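Local coordinates for centrosomal protein of 104 kDa (Homo sapiens, PDB 5LPH) that is required for cilium formation and for structural integrity at the ciliary tip, and interacts with tubulin, the present chain being its TOG domain, at residues 115-120 and 164-169; 143-148 and 158-163; 221-226 and 254-259; 217-222 and 246-251. One frame throughout, in Å; residues are numbered along the deposited sequence.

Contact 1. Residues 115-120 and 164-169; sequences LLKMII and IQEMAL
Ile120 pushes its terminal methyl CD1 against the selenium of Met167, a selenomethionine, with CD1 and SE 3.6 Å apart and the two side chains at about a right angle. This is the tight, buried part of the contact. The segment axes run parallel, 1° apart, but approach no closer than 11.8 Å, a separation that suits the long, flexible Met167. Its CG stands anti to the carbonyl carbon (chi1 -76°), and an extended chi2 carries SE out toward Ile120; the bend at chi3 places only CE. Leu116 CD2 touches SE more loosely, at 4.4 Å.

The solvent side is polar. Lys117 NZ meets Glu166 OE2 at 2.7 Å in a salt bridge, nearly along the C-O axis of that oxygen. The two extended chains cross at about a right angle, and Glu166 OE2 also lies beside Lys117 CD and CE, each at 3.4 Å. A methionine in place of Lys117 would probably leave the Glu166 carboxylate without its cationic mate.

This is side-by-side packing of parallel helices in the helical-repeat TOG domain, residues 164-169 lying in HEAT 1. Helix 131-147 receives Leu116, Ile119 and Ile164; helix 83-100 packs on Leu115, and helix 193-210 meets Ala168.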
# COMPACT_ATOMS: atom_id res chain seq x y z
N LEU A 115 3.22 14.90 0.43
CA LEU A 115 2.62 15.32 -0.84
C LEU A 115 1.44 14.42 -1.22
O LEU A 115 0.39 14.91 -1.63
CB LEU A 115 3.68 15.30 -1.95
CG LEU A 115 3.25 15.64 -3.38
CD1 LEU A 115 2.56 16.99 -3.44
CD2 LEU A 115 4.45 15.64 -4.32
N LEU A 116 1.62 13.11 -1.10
CA LEU A 116 0.57 12.14 -1.45
C LEU A 116 -0.67 12.34 -0.60
O LEU A 116 -1.78 12.39 -1.13
CB LEU A 116 1.09 10.70 -1.30
CG LEU A 116 0.17 9.56 -1.74
CD1 LEU A 116 -0.40 9.77 -3.14
CD2 LEU A 116 0.91 8.23 -1.67
N LYS A 117 -0.47 12.50 0.71
CA LYS A 117 -1.57 12.76 1.63
C LYS A 117 -2.31 14.06 1.29
O LYS A 117 -3.54 14.09 1.33
CB LYS A 117 -1.08 12.78 3.08
CG LYS A 117 -2.15 13.19 4.09
CD LYS A 117 -1.80 12.80 5.51
CE LYS A 117 -2.84 13.36 6.47
NZ LYS A 117 -2.49 13.09 7.89
N MSE A 118 -1.58 15.11 0.94
CA MSE A 118 -2.19 16.40 0.57
C MSE A 118 -3.03 16.26 -0.68
O MSE A 118 -4.10 16.85 -0.78
CB MSE A 118 -1.13 17.48 0.38
CG MSE A 118 -1.73 18.83 -0.04
SE MSE A 118 -1.81 18.92 -2.01
CE MSE A 118 0.13 19.18 -2.11
N ILE A 119 -2.54 15.49 -1.66
CA ILE A 119 -3.28 15.29 -2.92
C ILE A 119 -4.62 14.57 -2.68
O ILE A 119 -5.65 15.00 -3.18
CB ILE A 119 -2.43 14.51 -3.97
CG1 ILE A 119 -1.28 15.39 -4.47
CG2 ILE A 119 -3.28 14.10 -5.17
CD1 ILE A 119 -0.15 14.62 -5.12
N ILE A 120 -4.59 13.48 -1.92
CA ILE A 120 -5.79 12.68 -1.66
C ILE A 120 -6.78 13.41 -0.73
O ILE A 120 -7.97 13.41 -0.99
CB ILE A 120 -5.45 11.28 -1.09
CG1 ILE A 120 -4.67 10.46 -2.13
CG2 ILE A 120 -6.71 10.53 -0.68
CD1 ILE A 120 -3.91 9.28 -1.56
N ILE A 164 0.03 3.37 4.92
CA ILE A 164 -0.94 2.53 4.20
C ILE A 164 -2.23 2.38 5.02
O ILE A 164 -3.33 2.51 4.50
CB ILE A 164 -0.34 1.14 3.86
CG1 ILE A 164 0.81 1.29 2.86
CG2 ILE A 164 -1.41 0.20 3.29
CD1 ILE A 164 1.60 0.03 2.58
N GLN A 165 -2.05 2.14 6.32
CA GLN A 165 -3.16 2.07 7.28
C GLN A 165 -3.93 3.40 7.36
O GLN A 165 -5.16 3.41 7.38
CB GLN A 165 -2.61 1.64 8.64
CG GLN A 165 -3.52 0.81 9.54
CD GLN A 165 -2.82 0.41 10.82
OE1 GLN A 165 -1.65 0.00 10.81
NE2 GLN A 165 -3.52 0.50 11.94
N GLU A 166 -3.19 4.51 7.37
CA GLU A 166 -3.76 5.86 7.36
C GLU A 166 -4.62 6.12 6.11
O GLU A 166 -5.73 6.65 6.22
CB GLU A 166 -2.64 6.90 7.45
CG GLU A 166 -3.04 8.24 8.03
CD GLU A 166 -1.87 9.21 8.14
OE1 GLU A 166 -0.72 8.75 8.40
OE2 GLU A 166 -2.10 10.43 7.98
N MSE A 167 -4.12 5.75 4.93
CA MSE A 167 -4.86 5.94 3.67
C MSE A 167 -6.05 5.01 3.59
O MSE A 167 -7.11 5.44 3.16
CB MSE A 167 -4.03 5.69 2.40
CG MSE A 167 -3.03 6.74 1.95
SE MSE A 167 -2.68 6.33 0.04
CE MSE A 167 -1.82 4.56 0.19
N ALA A 168 -5.88 3.76 4.00
CA ALA A 168 -6.98 2.78 4.00
C ALA A 168 -8.22 3.23 4.78
O ALA A 168 -9.34 2.80 4.46
CB ALA A 168 -6.50 1.43 4.51
N LEU A 169 -8.02 4.09 5.79
CA LEU A 169 -9.11 4.61 6.63
C LEU A 169 -9.58 6.04 6.29
O LEU A 169 -10.59 6.48 6.85
CB LEU A 169 -8.71 4.49 8.12
CG LEU A 169 -8.70 3.03 8.64
CD1 LEU A 169 -7.70 2.71 9.76
CD2 LEU A 169 -10.12 2.67 9.06

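Contact 2. Residues 143-148 and 158-163; sequences PVLLTR and VTAANF
The Phe163 ring takes the methyl CD2 of Leu145 obliquely against its CD2 corner, the Leu145 CD2 to Phe163 CD2 distance being 3.4 Å, while CE2 of the ring lies farther from the same methyl. Leu116, from helix 106-126, packs on this ring as well, so an aromatic side chain here serves two helices at once. CG of Phe163 is anti to the backbone N (chi1 -170°), which carries the ring toward Leu145, and the two side chains cross at about a right angle.

The other flat group, the guanidinium of Arg148, leads away from residues 158-163. Its chain bends twice, and the charged end is held by Ile101 O at NH1 and by a salt bridge from NH2 to Asp151, with a cation-pi contact to Phe109. Toward residues 158-163 Arg148 offers its CB, 4.2 Å from Ala160 CB, and its side chain also touches Leu156 earlier on the same helix.

Ala160 is where the backbones come nearest, with 6.2 Å between Leu145 CA and Ala160 CA. Such close backbones favour a small residue: Ala160 CB sits 3.9 Å from Leu145 O and 4.2 Å from Leu145 CD1. Leu145 thus divides its branches, CD1 to the alanine and CD2 to the phenylalanine.

Both segments lie in HEAT 1, and the contact joins the end of helix 131-147 to the next helix, 154-169. Helix 106-126 lies against the pair, Leu113 and Phe109 reaching Leu145, and Leu146 leans on Tyr182 and Leu183 of helix 178-183.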
# COMPACT_ATOMS: atom_id res chain seq x y z
N PRO A 143 1.09 -0.05 -4.31
CA PRO A 143 1.98 -1.20 -4.56
C PRO A 143 3.47 -0.90 -4.35
O PRO A 143 4.21 -1.76 -3.87
CB PRO A 143 1.69 -1.55 -6.03
CG PRO A 143 0.40 -0.89 -6.35
CD PRO A 143 0.42 0.37 -5.55
N VAL A 144 3.88 0.31 -4.70
CA VAL A 144 5.27 0.73 -4.53
C VAL A 144 5.56 0.95 -3.04
O VAL A 144 6.65 0.63 -2.55
CB VAL A 144 5.57 2.02 -5.32
CG1 VAL A 144 7.02 2.42 -5.16
CG2 VAL A 144 5.25 1.82 -6.80
N LEU A 145 4.57 1.48 -2.32
CA LEU A 145 4.68 1.67 -0.88
C LEU A 145 4.75 0.34 -0.12
O LEU A 145 5.47 0.24 0.88
CB LEU A 145 3.52 2.52 -0.39
CG LEU A 145 3.67 3.30 0.92
CD1 LEU A 145 4.99 4.05 1.04
CD2 LEU A 145 2.52 4.28 1.02
N LEU A 146 4.04 -0.68 -0.61
CA LEU A 146 4.12 -2.04 -0.04
C LEU A 146 5.50 -2.67 -0.19
O LEU A 146 5.92 -3.41 0.70
CB LEU A 146 3.07 -2.99 -0.63
CG LEU A 146 1.67 -2.98 -0.01
CD1 LEU A 146 0.74 -3.81 -0.89
CD2 LEU A 146 1.67 -3.51 1.42
N THR A 147 6.19 -2.41 -1.30
CA THR A 147 7.58 -2.85 -1.46
C THR A 147 8.51 -2.25 -0.38
O THR A 147 9.39 -2.95 0.11
CB THR A 147 8.17 -2.54 -2.85
OG1 THR A 147 8.02 -1.15 -3.14
CG2 THR A 147 7.50 -3.37 -3.93
N ARG A 148 8.27 -1.00 0.02
CA ARG A 148 9.03 -0.37 1.11
C ARG A 148 8.76 -0.96 2.51
O ARG A 148 9.54 -0.70 3.43
CB ARG A 148 8.83 1.15 1.16
CG ARG A 148 9.23 1.96 -0.08
CD ARG A 148 10.60 1.62 -0.66
NE ARG A 148 11.73 1.82 0.26
CZ ARG A 148 12.36 2.97 0.50
NH1 ARG A 148 12.00 4.11 -0.07
NH2 ARG A 148 13.38 2.99 1.35
N VAL A 158 7.91 0.53 9.36
CA VAL A 158 6.82 1.07 10.20
C VAL A 158 6.19 2.34 9.60
O VAL A 158 4.97 2.49 9.62
CB VAL A 158 7.32 1.36 11.65
CG1 VAL A 158 6.27 2.12 12.47
CG2 VAL A 158 7.69 0.07 12.37
N THR A 159 7.01 3.25 9.08
CA THR A 159 6.49 4.48 8.45
C THR A 159 5.63 4.16 7.23
O THR A 159 4.55 4.73 7.06
CB THR A 159 7.64 5.44 8.04
OG1 THR A 159 8.45 5.72 9.18
CG2 THR A 159 7.09 6.76 7.48
N ALA A 160 6.13 3.26 6.38
CA ALA A 160 5.40 2.82 5.20
C ALA A 160 4.08 2.14 5.57
O ALA A 160 3.03 2.49 5.02
CB ALA A 160 6.26 1.89 4.36
N ALA A 161 4.13 1.21 6.52
CA ALA A 161 2.94 0.48 6.96
C ALA A 161 1.91 1.39 7.61
O ALA A 161 0.72 1.32 7.29
CB ALA A 161 3.31 -0.65 7.91
N ASN A 162 2.35 2.27 8.51
CA ASN A 162 1.45 3.24 9.12
C ASN A 162 0.75 4.15 8.09
O ASN A 162 -0.44 4.44 8.24
CB ASN A 162 2.17 4.11 10.17
CG ASN A 162 2.46 3.36 11.46
OD1 ASN A 162 1.88 2.31 11.75
ND2 ASN A 162 3.35 3.92 12.27
N PHE A 163 1.47 4.57 7.05
CA PHE A 163 0.87 5.40 5.99
C PHE A 163 -0.21 4.65 5.21
O PHE A 163 -1.24 5.23 4.87
CB PHE A 163 1.91 5.96 5.02
CG PHE A 163 1.34 7.00 4.07
CD1 PHE A 163 1.25 8.34 4.44
CD2 PHE A 163 0.87 6.64 2.82
CE1 PHE A 163 0.71 9.29 3.57
CE2 PHE A 163 0.34 7.58 1.94
CZ PHE A 163 0.25 8.91 2.32

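Contact 3. Residues 221-226 and 254-259; sequences NVMKFS and ASILEY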
# COMPACT_ATOMS: atom_id res chain seq x y z
N ASN A 221 -11.63 -14.11 0.11
CA ASN A 221 -10.24 -13.68 -0.18
C ASN A 221 -9.28 -13.75 1.03
O ASN A 221 -8.10 -14.05 0.87
CB ASN A 221 -10.17 -12.32 -0.92
CG ASN A 221 -10.76 -11.16 -0.13
OD1 ASN A 221 -10.81 -11.17 1.10
ND2 ASN A 221 -11.21 -10.15 -0.85
N VAL A 222 -9.80 -13.51 2.23
CA VAL A 222 -8.99 -13.65 3.46
C VAL A 222 -8.52 -15.10 3.70
O VAL A 222 -7.35 -15.34 3.98
CB VAL A 222 -9.77 -13.12 4.70
CG1 VAL A 222 -9.08 -13.48 6.01
CG2 VAL A 222 -9.98 -11.61 4.61
N MSE A 223 -9.45 -16.04 3.61
CA MSE A 223 -9.15 -17.47 3.86
C MSE A 223 -8.30 -18.05 2.76
O MSE A 223 -7.37 -18.81 3.03
CB MSE A 223 -10.44 -18.29 3.99
CG MSE A 223 -11.23 -17.94 5.26
SE MSE A 223 -10.26 -18.37 6.92
CE MSE A 223 -9.55 -20.14 6.45
N LYS A 224 -8.63 -17.70 1.52
CA LYS A 224 -7.82 -18.05 0.34
C LYS A 224 -6.36 -17.65 0.56
O LYS A 224 -5.47 -18.45 0.32
CB LYS A 224 -8.42 -17.36 -0.90
CG LYS A 224 -7.72 -17.46 -2.26
CD LYS A 224 -6.84 -18.66 -2.54
CE LYS A 224 -6.43 -18.71 -4.01
NZ LYS A 224 -5.22 -19.55 -4.22
N PHE A 225 -6.14 -16.42 1.04
CA PHE A 225 -4.79 -15.92 1.37
C PHE A 225 -4.12 -16.69 2.52
O PHE A 225 -2.97 -17.12 2.41
CB PHE A 225 -4.85 -14.41 1.71
CG PHE A 225 -3.54 -13.83 2.19
CD1 PHE A 225 -2.54 -13.50 1.28
CD2 PHE A 225 -3.30 -13.61 3.55
CE1 PHE A 225 -1.33 -12.96 1.72
CE2 PHE A 225 -2.10 -13.08 3.99
CZ PHE A 225 -1.11 -12.75 3.07
N SER A 226 -4.86 -16.84 3.61
CA SER A 226 -4.31 -17.47 4.82
C SER A 226 -3.93 -18.93 4.62
O SER A 226 -2.84 -19.36 5.03
CB SER A 226 -5.31 -17.36 5.97
OG SER A 226 -5.56 -16.00 6.29
N ALA A 254 -18.85 -21.22 11.39
CA ALA A 254 -19.09 -22.37 10.50
C ALA A 254 -18.75 -22.09 9.04
O ALA A 254 -18.31 -23.00 8.32
CB ALA A 254 -20.54 -22.82 10.62
N SER A 255 -18.93 -20.85 8.60
CA SER A 255 -18.76 -20.49 7.18
C SER A 255 -17.31 -20.52 6.64
O SER A 255 -17.12 -20.42 5.42
CB SER A 255 -19.42 -19.12 6.90
OG SER A 255 -19.16 -18.20 7.95
N ILE A 256 -16.30 -20.67 7.51
CA ILE A 256 -14.90 -20.80 7.07
C ILE A 256 -14.44 -22.24 6.83
O ILE A 256 -13.37 -22.45 6.24
CB ILE A 256 -13.90 -20.09 8.03
CG1 ILE A 256 -13.66 -20.89 9.32
CG2 ILE A 256 -14.38 -18.68 8.37
CD1 ILE A 256 -12.39 -20.49 10.04
N LEU A 257 -15.21 -23.23 7.28
CA LEU A 257 -14.76 -24.64 7.25
C LEU A 257 -14.61 -25.23 5.85
O LEU A 257 -13.80 -26.13 5.64
CB LEU A 257 -15.67 -25.55 8.09
CG LEU A 257 -15.50 -25.59 9.60
CD1 LEU A 257 -15.58 -24.20 10.19
CD2 LEU A 257 -16.51 -26.52 10.27
N GLU A 258 -15.40 -24.74 4.90
CA GLU A 258 -15.29 -25.14 3.49
C GLU A 258 -13.91 -24.82 2.87
O GLU A 258 -13.46 -25.54 1.98
CB GLU A 258 -16.42 -24.52 2.66
CG GLU A 258 -16.34 -23.01 2.47
CD GLU A 258 -17.66 -22.38 2.05
OE1 GLU A 258 -18.67 -22.58 2.74
OE2 GLU A 258 -17.69 -21.67 1.03
N TYR A 259 -13.24 -23.78 3.38
CA TYR A 259 -11.91 -23.37 2.89
C TYR A 259 -10.74 -24.23 3.36
O TYR A 259 -9.63 -24.11 2.83
CB TYR A 259 -11.63 -21.91 3.28
CG TYR A 259 -12.58 -20.97 2.62
CD1 TYR A 259 -12.32 -20.48 1.35
CD2 TYR A 259 -13.77 -20.58 3.25
CE1 TYR A 259 -13.20 -19.63 0.72
CE2 TYR A 259 -14.66 -19.72 2.63
CZ TYR A 259 -14.37 -19.26 1.37
OH TYR A 259 -15.24 -18.42 0.73
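Met223 lays its CB over one face of the Tyr259 ring in a CH-pi contact, 4.1 Å from CB to the ring centroid and 26° off the normal. The methylene is displaced toward the rim at the root of the ring, which explains why the closest pair is Met223 CB with Tyr259 CG, at 3.7 Å. Ser255 O and Ile256 O, from the ring's own segment, lie at its edge in plane.

The remaining contacts between the segments are apolar. Met223, a selenomethionine, bends at chi2 and chi3, bringing SE to within 4.2 Å of Ile256 CB while its CE comes equally near Tyr259 CB. Its flexible chain can therefore pack beside both a branched aliphatic residue and an aromatic one.

Helix 219-229 opens the HEAT 2 repeat, and residues 254-259, which end in a 3-10 turn, follow the helix 235-252 that completes it; the linking chain thus turns back to cover the first helix.

Hydrogen bonds flank the apolar contact without crossing between the two segments. Tyr259 OH bonds Asp220 OD1 on the first turn of helix 219-229, holding the ring at both its face and its hydroxyl. A valine in place of Tyr259 would probably leave Asp220 OD1 without this partner and uncover Met223 CB. Behind Met223, Val222 O accepts from Ser226 N at 2.9 Å and from Ser226 OG at 3.0 Å, on opposite faces of its plane.

Contact 4. Residues 217-222 and 246-251; sequences FTIDNV and LDMYRQ
Met248 carries this contact with its terminal methyl, CE, which rests between Ile219 and Val222 at the start of helix 219-229. Met248 CE is 3.7 Å from Val222 CG1 and 3.8 Å from Ile219 CA, with Ile219 CG1 a little farther at 4.0 Å. The side chain, a selenomethionine, leaves its helix with CG beside the backbone N, then turns in the same sense at chi2 and chi3, both -75°. The turn at chi2 sets SE beside the valine, 4.0 Å from Val222 CG1, and the turn at chi3 swings CE in between Val222 and Ile219. Val222 offers the branch anti to its own backbone N, and Ile219 presents CG1 and its backbone rather than its tip.

A capping box fixes the helix start. Thr218, the N-cap residue, accepts at OG1 from Asn221 N, 3.0 Å away and nearly straight at 178°; in return Thr218 N gives its hydrogen to Asn221 OD1 at 2.9 Å, from above the amide carbonyl plane. Threonine and asparagine suit these places because short polar side chains can reach the N-H groups of the N-cap residue and of the third residue after it.

On the other helix Arg250 NH1 pairs with Asp247 OD1 at 2.8 Å. No polar group bridges the two segments, which implies that the helices of HEAT 2 meet here by shape and apolar burial, while hydrogen bonds order each segment separately.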
# COMPACT_ATOMS: atom_id res chain seq x y z
N PHE A 217 -12.49 -6.68 2.11
CA PHE A 217 -12.20 -8.00 2.67
C PHE A 217 -13.46 -8.86 2.66
O PHE A 217 -14.55 -8.40 3.02
CB PHE A 217 -11.75 -7.90 4.13
CG PHE A 217 -10.41 -7.25 4.31
CD1 PHE A 217 -9.28 -7.77 3.71
CD2 PHE A 217 -10.28 -6.13 5.13
CE1 PHE A 217 -8.04 -7.18 3.89
CE2 PHE A 217 -9.05 -5.53 5.32
CZ PHE A 217 -7.92 -6.06 4.70
N THR A 218 -13.28 -10.13 2.29
CA THR A 218 -14.34 -11.13 2.32
C THR A 218 -13.77 -12.40 2.97
O THR A 218 -12.57 -12.65 2.92
CB THR A 218 -14.87 -11.44 0.90
OG1 THR A 218 -13.84 -12.06 0.12
CG2 THR A 218 -15.33 -10.16 0.19
N ILE A 219 -14.63 -13.20 3.60
CA ILE A 219 -14.24 -14.52 4.10
C ILE A 219 -13.50 -15.26 2.97
O ILE A 219 -12.49 -15.90 3.22
CB ILE A 219 -15.48 -15.33 4.57
CG1 ILE A 219 -16.07 -14.75 5.87
CG2 ILE A 219 -15.11 -16.79 4.82
CD1 ILE A 219 -17.52 -15.12 6.12
N ASP A 220 -14.00 -15.13 1.74
CA ASP A 220 -13.39 -15.78 0.57
C ASP A 220 -11.92 -15.39 0.33
O ASP A 220 -11.06 -16.26 0.38
CB ASP A 220 -14.23 -15.53 -0.70
CG ASP A 220 -13.83 -16.42 -1.85
OD1 ASP A 220 -13.90 -17.66 -1.70
OD2 ASP A 220 -13.44 -15.90 -2.91
N ASN A 221 -11.63 -14.11 0.11
CA ASN A 221 -10.24 -13.68 -0.18
C ASN A 221 -9.28 -13.75 1.03
O ASN A 221 -8.10 -14.05 0.87
CB ASN A 221 -10.17 -12.32 -0.92
CG ASN A 221 -10.76 -11.16 -0.13
OD1 ASN A 221 -10.81 -11.17 1.10
ND2 ASN A 221 -11.21 -10.15 -0.85
N VAL A 222 -9.80 -13.51 2.23
CA VAL A 222 -8.99 -13.65 3.46
C VAL A 222 -8.52 -15.10 3.70
O VAL A 222 -7.35 -15.34 3.98
CB VAL A 222 -9.77 -13.12 4.70
CG1 VAL A 222 -9.08 -13.48 6.01
CG2 VAL A 222 -9.98 -11.61 4.61
N LEU A 246 -7.54 -18.87 13.14
CA LEU A 246 -8.20 -19.00 14.45
C LEU A 246 -9.06 -17.77 14.78
O LEU A 246 -10.17 -17.91 15.30
CB LEU A 246 -7.19 -19.26 15.57
CG LEU A 246 -6.38 -20.56 15.53
CD1 LEU A 246 -5.35 -20.58 16.65
CD2 LEU A 246 -7.27 -21.79 15.62
N ASP A 247 -8.56 -16.57 14.47
CA ASP A 247 -9.33 -15.32 14.64
C ASP A 247 -10.60 -15.29 13.77
O ASP A 247 -11.63 -14.79 14.21
CB ASP A 247 -8.48 -14.07 14.34
CG ASP A 247 -7.50 -13.73 15.47
OD1 ASP A 247 -7.59 -14.31 16.58
OD2 ASP A 247 -6.65 -12.84 15.26
N MSE A 248 -10.50 -15.82 12.56
CA MSE A 248 -11.66 -15.88 11.65
C MSE A 248 -12.69 -16.89 12.11
O MSE A 248 -13.88 -16.72 11.84
CB MSE A 248 -11.22 -16.22 10.22
CG MSE A 248 -10.42 -15.08 9.60
SE MSE A 248 -11.60 -13.58 9.07
CE MSE A 248 -12.37 -14.41 7.46
N TYR A 249 -12.24 -17.94 12.81
CA TYR A 249 -13.14 -18.92 13.41
C TYR A 249 -13.92 -18.35 14.60
O TYR A 249 -15.10 -18.65 14.75
CB TYR A 249 -12.37 -20.18 13.82
CG TYR A 249 -13.27 -21.33 14.21
CD1 TYR A 249 -14.02 -22.01 13.26
CD2 TYR A 249 -13.37 -21.75 15.54
CE1 TYR A 249 -14.86 -23.06 13.61
CE2 TYR A 249 -14.20 -22.80 15.90
CZ TYR A 249 -14.94 -23.45 14.93
OH TYR A 249 -15.77 -24.50 15.28
N ARG A 250 -13.26 -17.54 15.44
CA ARG A 250 -13.93 -16.83 16.54
C ARG A 250 -15.06 -15.89 16.08
O ARG A 250 -16.06 -15.74 16.77
CB ARG A 250 -12.93 -16.02 17.37
CG ARG A 250 -11.97 -16.83 18.22
CD ARG A 250 -11.18 -15.93 19.17
NE ARG A 250 -10.10 -16.63 19.87
CZ ARG A 250 -8.86 -16.83 19.40
NH1 ARG A 250 -8.48 -16.39 18.20
NH2 ARG A 250 -7.98 -17.48 20.15
N GLN A 251 -14.88 -15.26 14.92
CA GLN A 251 -15.84 -14.30 14.38
C GLN A 251 -16.94 -14.99 13.56
O GLN A 251 -18.13 -14.79 13.82
CB GLN A 251 -15.14 -13.24 13.51
CG GLN A 251 -14.07 -12.40 14.22
CD GLN A 251 -14.66 -11.34 15.11
OE1 GLN A 251 -15.47 -10.56 14.65
NE2 GLN A 251 -14.25 -11.29 16.39

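All four contacts are mostly buried. Contacts 1 and 2 are central in the solenoid and share helix 154-169, contact 2 nested within the chain closed by contact 1; they touch where Leu116 meets Phe163 and Ile164 meets Leu145. Contacts 3 and 4 lie toward the C-terminal end, both start from helix 219-229, and join through Tyr259 and Ile219. The partly exposed members are the Lys117-Glu166 pair, Arg148, Tyr259 and Ile219. Contacts 2 and 4 each join successive helices within a HEAT repeat, with no polar bond across. Contact 1 spans a wider backbone gap than contact 2 and adds a salt bridge at its rim; contact 3 joins a helix to a connecting turn through an aromatic face.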